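Local structure of uncharacterized protein (Nostoc punctiforme, 2QDR) at residues R40-A45 with Y261-S266. The protein is of unknown function but adopts a double-stranded beta-helix (cupin) fold and is a putative dioxygenase. Numbering follows the deposited sequence.
Sequences RRTAIA and YWYCPS
Tyr263 reaches across to Arg40 with its phenol: the backbone N of Arg40 donates a hydrogen bond to Tyr263 OH, 3.0 Å long and nearly straight, with an N-H...O angle of 165°. A second bond links the same OH to the carbonyl oxygen of Leu37, which places the hydroxyl among backbone groups of the loop leading into strand 41-42. The torsion at the base of Tyr263, with CG opposite the backbone N (chi1 174°), directs the ring out of strand 260-264 toward segment 40-45. Between the two segments, close packing gathers round this ring. Arg40 CB lies 3.8 Å from Tyr263 CZ, Arg40 O approaches Tyr263 CE2 at 3.7 Å, and Thr42 brings its methyl CG2 obliquely to Tyr263 CD2 at 4.0 Å. Thr42 OG1, on the other branch, is hydrogen-bonded to Gln54 OE1. Beyond CG, the Arg40 side chain turns away from Tyr263: an extended run from CG to NE carries the guanidinium away to the carbonyl oxygen of Asn36. The remainder of 40-45 is looser. Arg41 points away from strand 260-264 and is partly exposed, while Ile44 is exposed, its side chain no closer than 7.4 Å to 261-266. The CA atoms of Thr42 and Tyr263 are 7.7 Å apart, too far for direct strand pairing, and the two segments bury just 176 Å² between them. A leucine in place of Tyr263 would probably leave Arg40 N and Leu37 O without their shared hydroxyl partner and open a gap beside Arg40 CB. Strand 41-42 pairs with 79-86 and strand 260-264 with 54-57 and 240-245, so the ring of Tyr263 spans from one antiparallel sheet to the other, a buried sheet-to-sheet junction within a double-stranded beta-helix protein of the cupin clan.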
ATOM      1  N   ARG A  40       5.570  38.208  19.256  1.00 59.89           N
ATOM      2  CA  ARG A  40       4.817  38.366  20.513  1.00 60.13           C
ATOM      3  C   ARG A  40       5.654  38.394  21.801  1.00 60.80           C
ATOM      4  O   ARG A  40       6.712  37.786  21.895  1.00 60.54           O
ATOM      5  CB  ARG A  40       3.752  37.273  20.663  1.00 60.08           C
ATOM      6  CG  ARG A  40       2.677  37.281  19.593  1.00 57.72           C
ATOM      7  CD  ARG A  40       1.545  36.335  19.984  1.00 59.80           C
ATOM      8  NE  ARG A  40       0.491  36.255  18.970  1.00 57.28           N
ATOM      9  CZ  ARG A  40      -0.663  35.596  19.112  1.00 58.44           C
ATOM     10  NH1 ARG A  40      -0.997  34.997  20.255  1.00 54.68           N
ATOM     11  NH2 ARG A  40      -1.536  35.585  18.104  1.00 62.02           N
ATOM     12  N   ARG A  41       5.105  39.104  22.786  1.00 62.17           N
ATOM     13  CA  ARG A  41       5.673  39.277  24.104  1.00 63.89           C
ATOM     14  C   ARG A  41       5.041  38.193  24.975  1.00 62.48           C
ATOM     15  O   ARG A  41       3.834  38.005  24.886  1.00 62.57           O
ATOM     16  CB  ARG A  41       5.295  40.654  24.631  1.00 63.70           C
ATOM     17  CG  ARG A  41       5.938  41.112  25.939  1.00 68.32           C
ATOM     18  CD  ARG A  41       5.276  42.436  26.346  1.00 68.88           C
ATOM     19  NE  ARG A  41       5.828  43.144  27.516  1.00 75.52           N
ATOM     20  CZ  ARG A  41       5.654  42.801  28.805  1.00 77.25           C
ATOM     21  NH1 ARG A  41       5.001  41.691  29.164  1.00 81.74           N
ATOM     22  NH2 ARG A  41       6.193  43.559  29.759  1.00 75.68           N
ATOM     23  N   THR A  42       5.812  37.492  25.796  1.00 61.21           N
ATOM     24  CA  THR A  42       5.230  36.474  26.670  1.00 61.22           C
ATOM     25  C   THR A  42       4.861  37.097  28.019  1.00 61.23           C
ATOM     26  O   THR A  42       5.169  38.264  28.290  1.00 62.25           O
ATOM     27  CB  THR A  42       6.193  35.323  26.902  1.00 61.41           C
ATOM     28  OG1 THR A  42       7.337  35.806  27.618  1.00 62.93           O
ATOM     29  CG2 THR A  42       6.620  34.721  25.565  1.00 61.59           C
ATOM     30  N   ALA A  43       4.181  36.309  28.847  1.00 60.54           N
ATOM     31  CA  ALA A  43       3.780  36.724  30.187  1.00 59.61           C
ATOM     32  C   ALA A  43       4.990  36.858  31.099  1.00 58.84           C
ATOM     33  O   ALA A  43       4.967  37.649  32.021  1.00 59.41           O
ATOM     34  CB  ALA A  43       2.801  35.731  30.789  1.00 59.84           C
ATOM     35  N   ILE A  44       6.040  36.089  30.832  1.00 58.43           N
ATOM     36  CA  ILE A  44       7.272  36.110  31.629  1.00 58.52           C
ATOM     37  C   ILE A  44       8.406  37.013  31.090  1.00 58.69           C
ATOM     38  O   ILE A  44       9.463  37.072  31.716  1.00 58.55           O
ATOM     39  CB  ILE A  44       7.842  34.654  31.802  1.00 58.07           C
ATOM     40  CG1 ILE A  44       8.475  34.097  30.503  1.00 59.36           C
ATOM     41  CG2 ILE A  44       6.751  33.724  32.335  1.00 57.17           C
ATOM     42  CD1 ILE A  44       9.035  32.695  30.648  1.00 59.44           C
ATOM     43  N   ALA A  45       8.214  37.690  29.952  1.00 59.01           N
ATOM     44  CA  ALA A  45       9.265  38.538  29.368  1.00 59.42           C
ATOM     45  C   ALA A  45       8.789  39.963  29.121  1.00 60.28           C
ATOM     46  O   ALA A  45       7.666  40.169  28.674  1.00 59.93           O
ATOM     47  CB  ALA A  45       9.756  37.929  28.081  1.00 60.24           C
ATOM     48  N   TYR A 261       2.503  26.150  29.088  1.00 62.50           N
ATOM     49  CA  TYR A 261       2.380  26.701  27.748  1.00 62.82           C
ATOM     50  C   TYR A 261       3.731  27.087  27.171  1.00 62.83           C
ATOM     51  O   TYR A 261       4.682  27.339  27.918  1.00 64.33           O
ATOM     52  CB  TYR A 261       1.468  27.927  27.826  1.00 64.23           C
ATOM     53  CG  TYR A 261       1.404  28.821  26.601  1.00 63.24           C
ATOM     54  CD1 TYR A 261       2.309  29.856  26.450  1.00 64.59           C
ATOM     55  CD2 TYR A 261       0.431  28.653  25.626  1.00 62.07           C
ATOM     56  CE1 TYR A 261       2.277  30.682  25.373  1.00 66.05           C
ATOM     57  CE2 TYR A 261       0.381  29.490  24.522  1.00 65.34           C
ATOM     58  CZ  TYR A 261       1.311  30.510  24.409  1.00 66.96           C
ATOM     59  OH  TYR A 261       1.305  31.365  23.335  1.00 64.29           O
ATOM     60  N   TRP A 262       3.820  27.119  25.846  1.00 62.19           N
ATOM     61  CA  TRP A 262       5.054  27.537  25.195  1.00 62.33           C
ATOM     62  C   TRP A 262       4.809  28.462  24.006  1.00 61.46           C
ATOM     63  O   TRP A 262       3.696  28.556  23.485  1.00 61.40           O
ATOM     64  CB  TRP A 262       5.893  26.336  24.759  1.00 62.52           C
ATOM     65  CG  TRP A 262       5.336  25.486  23.707  1.00 62.45           C
ATOM     66  CD1 TRP A 262       5.511  25.623  22.367  1.00 63.42           C
ATOM     67  CD2 TRP A 262       4.562  24.311  23.897  1.00 65.09           C
ATOM     68  NE1 TRP A 262       4.871  24.612  21.702  1.00 63.56           N
ATOM     69  CE2 TRP A 262       4.269  23.796  22.619  1.00 64.73           C
ATOM     70  CE3 TRP A 262       4.057  23.655  25.025  1.00 61.30           C
ATOM     71  CZ2 TRP A 262       3.517  22.641  22.437  1.00 65.58           C
ATOM     72  CZ3 TRP A 262       3.303  22.525  24.843  1.00 64.65           C
ATOM     73  CH2 TRP A 262       3.041  22.022  23.559  1.00 64.73           C
ATOM     74  N   TYR A 263       5.883  29.154  23.632  1.00 60.23           N
ATOM     75  CA  TYR A 263       5.916  30.081  22.518  1.00 60.16           C
ATOM     76  C   TYR A 263       7.313  30.030  21.926  1.00 59.86           C
ATOM     77  O   TYR A 263       8.285  30.300  22.608  1.00 60.57           O
ATOM     78  CB  TYR A 263       5.570  31.509  22.949  1.00 59.24           C
ATOM     79  CG  TYR A 263       5.736  32.510  21.827  1.00 57.83           C
ATOM     80  CD1 TYR A 263       4.805  32.584  20.801  1.00 60.35           C
ATOM     81  CD2 TYR A 263       6.816  33.389  21.793  1.00 56.66           C
ATOM     82  CE1 TYR A 263       4.942  33.505  19.761  1.00 62.47           C
ATOM     83  CE2 TYR A 263       6.969  34.311  20.753  1.00 58.49           C
ATOM     84  CZ  TYR A 263       6.030  34.365  19.741  1.00 60.52           C
ATOM     85  OH  TYR A 263       6.170  35.277  18.719  1.00 59.21           O
ATOM     86  N   CYS A 264       7.394  29.668  20.657  1.00 60.56           N
ATOM     87  CA  CYS A 264       8.644  29.545  19.948  1.00 61.44           C
ATOM     88  C   CYS A 264       8.548  30.375  18.685  1.00 61.39           C
ATOM     89  O   CYS A 264       7.933  29.923  17.716  1.00 62.40           O
ATOM     90  CB  CYS A 264       8.877  28.078  19.607  1.00 61.49           C
ATOM     91  SG  CYS A 264       8.804  27.017  21.066  1.00 67.77           S
ATOM     92  N   PRO A 265       9.143  31.587  18.675  1.00 61.00           N
ATOM     93  CA  PRO A 265       9.045  32.380  17.458  1.00 61.19           C
ATOM     94  C   PRO A 265       9.930  31.797  16.357  1.00 60.81           C
ATOM     95  O   PRO A 265      10.672  30.846  16.593  1.00 60.26           O
ATOM     96  CB  PRO A 265       9.516  33.772  17.893  1.00 61.50           C
ATOM     97  CG  PRO A 265      10.463  33.515  18.973  1.00 62.50           C
ATOM     98  CD  PRO A 265       9.921  32.296  19.706  1.00 62.77           C
ATOM     99  N   SER A 266       9.844  32.369  15.168  1.00 60.93           N
ATOM    100  CA  SER A 266      10.610  31.883  14.027  1.00 61.81           C
ATOM    101  C   SER A 266      12.118  31.783  14.274  1.00 61.59           C
ATOM    102  O   SER A 266      12.713  32.676  14.847  1.00 62.26           O
ATOM    103  CB  SER A 266      10.315  32.753  12.814  1.00 61.85           C
ATOM    104  OG  SER A 266       8.936  32.623  12.514  1.00 66.40           O
TER